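Local coordinates for binding domain (Hc) of Paraclostridial Mosquitocidal Protein 1 (Paraclostridium bifermentans, PDB 6HOX), which forms the receptor-binding part of a clostridial neurotoxin heavy chain that targets host nerve cells and, with its translocation domain, delivers the light chain into the cytosol, at residues W134-R139 against N194-I199. Numbering follows the deposited sequence.
Sequences WRMKDR and NELRGI
The carboxylate of Asp-138, just past the end of strand 131-137, meets the backbone of Arg-197 in the loop 194-199. Its OD2 accepts the backbone N-H of Arg-197, N to OD2 2.7 Å, through the anti lone pair in a nearly straight bond (173°). A water donates to the same OD2 and, at 2.9 Å, to Glu-195 O, tying the carboxylate to a second point of the loop. Chi1 of 78° sets CG between the backbone N and the carbonyl carbon, which brings OD2 to Arg-197 N while OD1 accepts the N-H groups of Phe-140 and Lys-142 in its own hairpin. Both oxygens are thus engaged, which should restrict the group's rotation. A weak bond from Arg-139 N to Gly-198 O (3.2 Å) adds a backbone link.

Arg-197 probably helps to hold the loop's shape: its NH1 donates to Asn-194 O at 2.7 Å and to Leu-196 O at 3.1 Å, both close to the guanidinium plane.

Apolar packing lies beside this network. Leu-196 CD2 meets Met-136 CB at 3.7 Å, and Ile-199 CD1 approaches Met-136 CG at 4.2 Å. The CG2 methyl of Ile-199 lies against the backbone carbonyl Lys-137 O at 3.5 Å. Val-173 and Cys-179, from strands of the other sheet, also touch Met-136.

Carboxylate-to-amide anchoring thus fastens a hairpin turn of one sheet to a connecting loop at the margin of the lectin-like jelly-roll sandwich that forms the N-terminal receptor-binding subdomain of clostridial neurotoxins.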
ATOM      1  N   TRP A 134      12.393 -13.991   6.110  1.00 20.78           N
ATOM      2  CA  TRP A 134      12.695 -14.016   7.525  1.00 23.02           C
ATOM      3  C   TRP A 134      13.570 -15.243   7.778  1.00 22.97           C
ATOM      4  O   TRP A 134      13.206 -16.354   7.383  1.00 23.20           O
ATOM      5  CB  TRP A 134      11.413 -14.048   8.378  1.00 23.58           C
ATOM      6  CG  TRP A 134      11.646 -14.401   9.811  1.00 25.60           C
ATOM      7  CD1 TRP A 134      11.353 -15.588  10.425  1.00 25.94           C
ATOM      8  CD2 TRP A 134      12.247 -13.566  10.815  1.00 26.51           C
ATOM      9  NE1 TRP A 134      11.706 -15.532  11.746  1.00 26.83           N
ATOM     10  CE2 TRP A 134      12.258 -14.307  12.012  1.00 27.25           C
ATOM     11  CE3 TRP A 134      12.732 -12.256  10.828  1.00 28.47           C
ATOM     12  CZ2 TRP A 134      12.760 -13.787  13.201  1.00 29.19           C
ATOM     13  CZ3 TRP A 134      13.236 -11.743  11.997  1.00 28.99           C
ATOM     14  CH2 TRP A 134      13.258 -12.506  13.165  1.00 30.68           C
ATOM     15  N   ARG A 135      14.723 -15.042   8.410  1.00 22.24           N
ATOM     16  CA  ARG A 135      15.583 -16.169   8.714  1.00 24.83           C
ATOM     17  C   ARG A 135      16.114 -16.049  10.145  1.00 26.20           C
ATOM     18  O   ARG A 135      16.502 -14.946  10.584  1.00 24.69           O
ATOM     19  CB  ARG A 135      16.737 -16.275   7.714  1.00 26.12           C
ATOM     20  CG  ARG A 135      17.752 -17.342   8.114  1.00 30.44           C
ATOM     21  CD  ARG A 135      18.835 -17.632   7.096  1.00 31.65           C
ATOM     22  NE  ARG A 135      18.242 -18.074   5.839  1.00 33.80           N
ATOM     23  CZ  ARG A 135      18.162 -17.320   4.747  1.00 32.59           C
ATOM     24  NH1 ARG A 135      18.938 -16.254   4.633  1.00 32.36           N
ATOM     25  NH2 ARG A 135      17.308 -17.637   3.787  1.00 32.17           N
ATOM     26  N   MET A 136      16.100 -17.194  10.843  1.00 25.23           N
ATOM     27  CA  MET A 136      16.723 -17.411  12.141  1.00 25.92           C
ATOM     28  C   MET A 136      17.826 -18.474  11.998  1.00 27.63           C
ATOM     29  O   MET A 136      17.646 -19.477  11.290  1.00 25.85           O
ATOM     30  CB  MET A 136      15.685 -17.893  13.160  1.00 26.92           C
ATOM     31  CG  MET A 136      14.696 -16.802  13.554  1.00 28.46           C
ATOM     32  SD  MET A 136      13.342 -17.384  14.586  1.00 31.67           S
ATOM     33  CE  MET A 136      12.582 -18.509  13.439  1.00 28.43           C
ATOM     34  N   LYS A 137      18.972 -18.231  12.644  1.00 27.47           N
ATOM     35  CA  LYS A 137      20.049 -19.212  12.728  1.00 28.43           C
ATOM     36  C   LYS A 137      20.564 -19.254  14.168  1.00 27.48           C
ATOM     37  O   LYS A 137      20.877 -18.230  14.747  1.00 26.90           O
ATOM     38  CB  LYS A 137      21.167 -18.877  11.742  1.00 30.29           C
ATOM     39  CG  LYS A 137      22.273 -19.919  11.661  1.00 32.90           C
ATOM     40  CD  LYS A 137      23.627 -19.360  11.316  1.00 37.04           C
ATOM     41  CE  LYS A 137      23.871 -19.175   9.839  1.00 38.20           C
ATOM     42  NZ  LYS A 137      25.305 -18.883   9.607  1.00 41.03           N
ATOM     43  N   ASP A 138      20.626 -20.453  14.749  1.00 26.14           N
ATOM     44  CA  ASP A 138      21.035 -20.590  16.137  1.00 27.77           C
ATOM     45  C   ASP A 138      22.543 -20.892  16.181  1.00 27.44           C
ATOM     46  O   ASP A 138      23.220 -20.962  15.159  1.00 25.57           O
ATOM     47  CB  ASP A 138      20.131 -21.592  16.870  1.00 28.36           C
ATOM     48  CG  ASP A 138      20.432 -23.043  16.598  1.00 27.98           C
ATOM     49  OD1 ASP A 138      21.404 -23.306  15.841  1.00 28.47           O
ATOM     50  OD2 ASP A 138      19.683 -23.904  17.149  1.00 29.25           O
ATOM     51  N   ARG A 139      23.062 -21.049  17.390  1.00 28.79           N
ATOM     52  CA  ARG A 139      24.482 -21.153  17.634  1.00 34.25           C
ATOM     53  C   ARG A 139      25.045 -22.512  17.196  1.00 35.79           C
ATOM     54  O   ARG A 139      26.266 -22.677  17.220  1.00 34.51           O
ATOM     55  CB  ARG A 139      24.773 -20.899  19.117  1.00 38.06           C
ATOM     56  CG  ARG A 139      24.176 -21.928  20.064  1.00 43.52           C
ATOM     57  CD  ARG A 139      23.745 -21.304  21.382  1.00 49.62           C
ATOM     58  NE  ARG A 139      23.121 -22.278  22.269  1.00 56.87           N
ATOM     59  CZ  ARG A 139      23.792 -23.166  23.003  1.00 60.02           C
ATOM     60  NH1 ARG A 139      25.111 -23.213  22.940  1.00 61.21           N
ATOM     61  NH2 ARG A 139      23.144 -24.006  23.790  1.00 60.95           N
ATOM     62  N   ASN A 194      10.807 -25.649  17.296  1.00 30.19           N
ATOM     63  CA  ASN A 194      11.127 -26.529  18.432  1.00 32.30           C
ATOM     64  C   ASN A 194      12.566 -27.076  18.336  1.00 31.05           C
ATOM     65  O   ASN A 194      13.153 -27.388  19.365  1.00 32.40           O
ATOM     66  CB  ASN A 194      10.090 -27.650  18.591  1.00 34.21           C
ATOM     67  CG  ASN A 194      10.087 -28.663  17.468  1.00 37.97           C
ATOM     68  OD1 ASN A 194       9.743 -28.350  16.331  1.00 45.18           O
ATOM     69  ND2 ASN A 194      10.455 -29.895  17.781  1.00 40.75           N
ATOM     70  N   GLU A 195      13.159 -27.125  17.135  1.00 28.58           N
ATOM     71  CA  GLU A 195      14.542 -27.659  16.950  1.00 31.15           C
ATOM     72  C   GLU A 195      15.607 -26.577  17.185  1.00 32.94           C
ATOM     73  O   GLU A 195      16.788 -26.883  17.305  1.00 31.24           O
ATOM     74  CB  GLU A 195      14.708 -28.232  15.548  1.00 28.94           C
ATOM     75  CG  GLU A 195      13.837 -29.449  15.300  1.00 28.88           C
ATOM     76  CD  GLU A 195      14.272 -30.702  16.049  1.00 30.99           C
ATOM     77  OE1 GLU A 195      15.413 -30.722  16.535  1.00 30.12           O
ATOM     78  OE2 GLU A 195      13.467 -31.682  16.117  1.00 30.85           O
ATOM     79  N   LEU A 196      15.175 -25.317  17.257  1.00 33.44           N
ATOM     80  CA  LEU A 196      16.075 -24.186  17.283  1.00 37.69           C
ATOM     81  C   LEU A 196      16.466 -23.918  18.736  1.00 36.87           C
ATOM     82  O   LEU A 196      15.638 -23.987  19.616  1.00 34.41           O
ATOM     83  CB  LEU A 196      15.352 -22.979  16.675  1.00 40.01           C
ATOM     84  CG  LEU A 196      16.185 -22.084  15.765  1.00 43.87           C
ATOM     85  CD1 LEU A 196      16.854 -22.893  14.668  1.00 45.09           C
ATOM     86  CD2 LEU A 196      15.312 -20.991  15.161  1.00 47.58           C
ATOM     87  N   ARG A 197      17.740 -23.616  18.970  1.00 37.83           N
ATOM     88  CA  ARG A 197      18.151 -23.171  20.274  1.00 41.77           C
ATOM     89  C   ARG A 197      18.296 -21.644  20.207  1.00 42.03           C
ATOM     90  O   ARG A 197      17.430 -20.954  19.614  1.00 45.71           O
ATOM     91  CB  ARG A 197      19.338 -24.026  20.720  1.00 43.94           C
ATOM     92  CG  ARG A 197      18.972 -25.499  20.873  1.00 48.99           C
ATOM     93  CD  ARG A 197      17.792 -25.711  21.827  1.00 51.71           C
ATOM     94  NE  ARG A 197      17.362 -27.100  21.979  1.00 53.33           N
ATOM     95  CZ  ARG A 197      16.234 -27.616  21.483  1.00 55.48           C
ATOM     96  NH1 ARG A 197      15.372 -26.856  20.822  1.00 53.65           N
ATOM     97  NH2 ARG A 197      15.975 -28.900  21.647  1.00 51.74           N
ATOM     98  N   GLY A 198      19.339 -21.115  20.835  1.00 37.40           N
ATOM     99  CA  GLY A 198      19.462 -19.675  21.034  1.00 35.94           C
ATOM    100  C   GLY A 198      19.932 -18.970  19.773  1.00 32.56           C
ATOM    101  O   GLY A 198      20.792 -19.468  19.052  1.00 32.66           O
ATOM    102  N   ILE A 199      19.365 -17.788  19.522  1.00 33.41           N
ATOM    103  CA  ILE A 199      19.766 -16.936  18.407  1.00 30.79           C
ATOM    104  C   ILE A 199      20.303 -15.599  18.938  1.00 31.83           C
ATOM    105  O   ILE A 199      20.647 -14.730  18.152  1.00 29.17           O
ATOM    106  CB  ILE A 199      18.597 -16.726  17.426  1.00 29.64           C
ATOM    107  CG1 ILE A 199      17.440 -15.927  18.032  1.00 32.38           C
ATOM    108  CG2 ILE A 199      18.130 -18.051  16.859  1.00 27.78           C
ATOM    109  CD1 ILE A 199      16.539 -15.303  16.980  1.00 32.51           C
TER
HETATM  110  O   HOH W   1      19.629 -26.313  17.606  1.00 29.36           O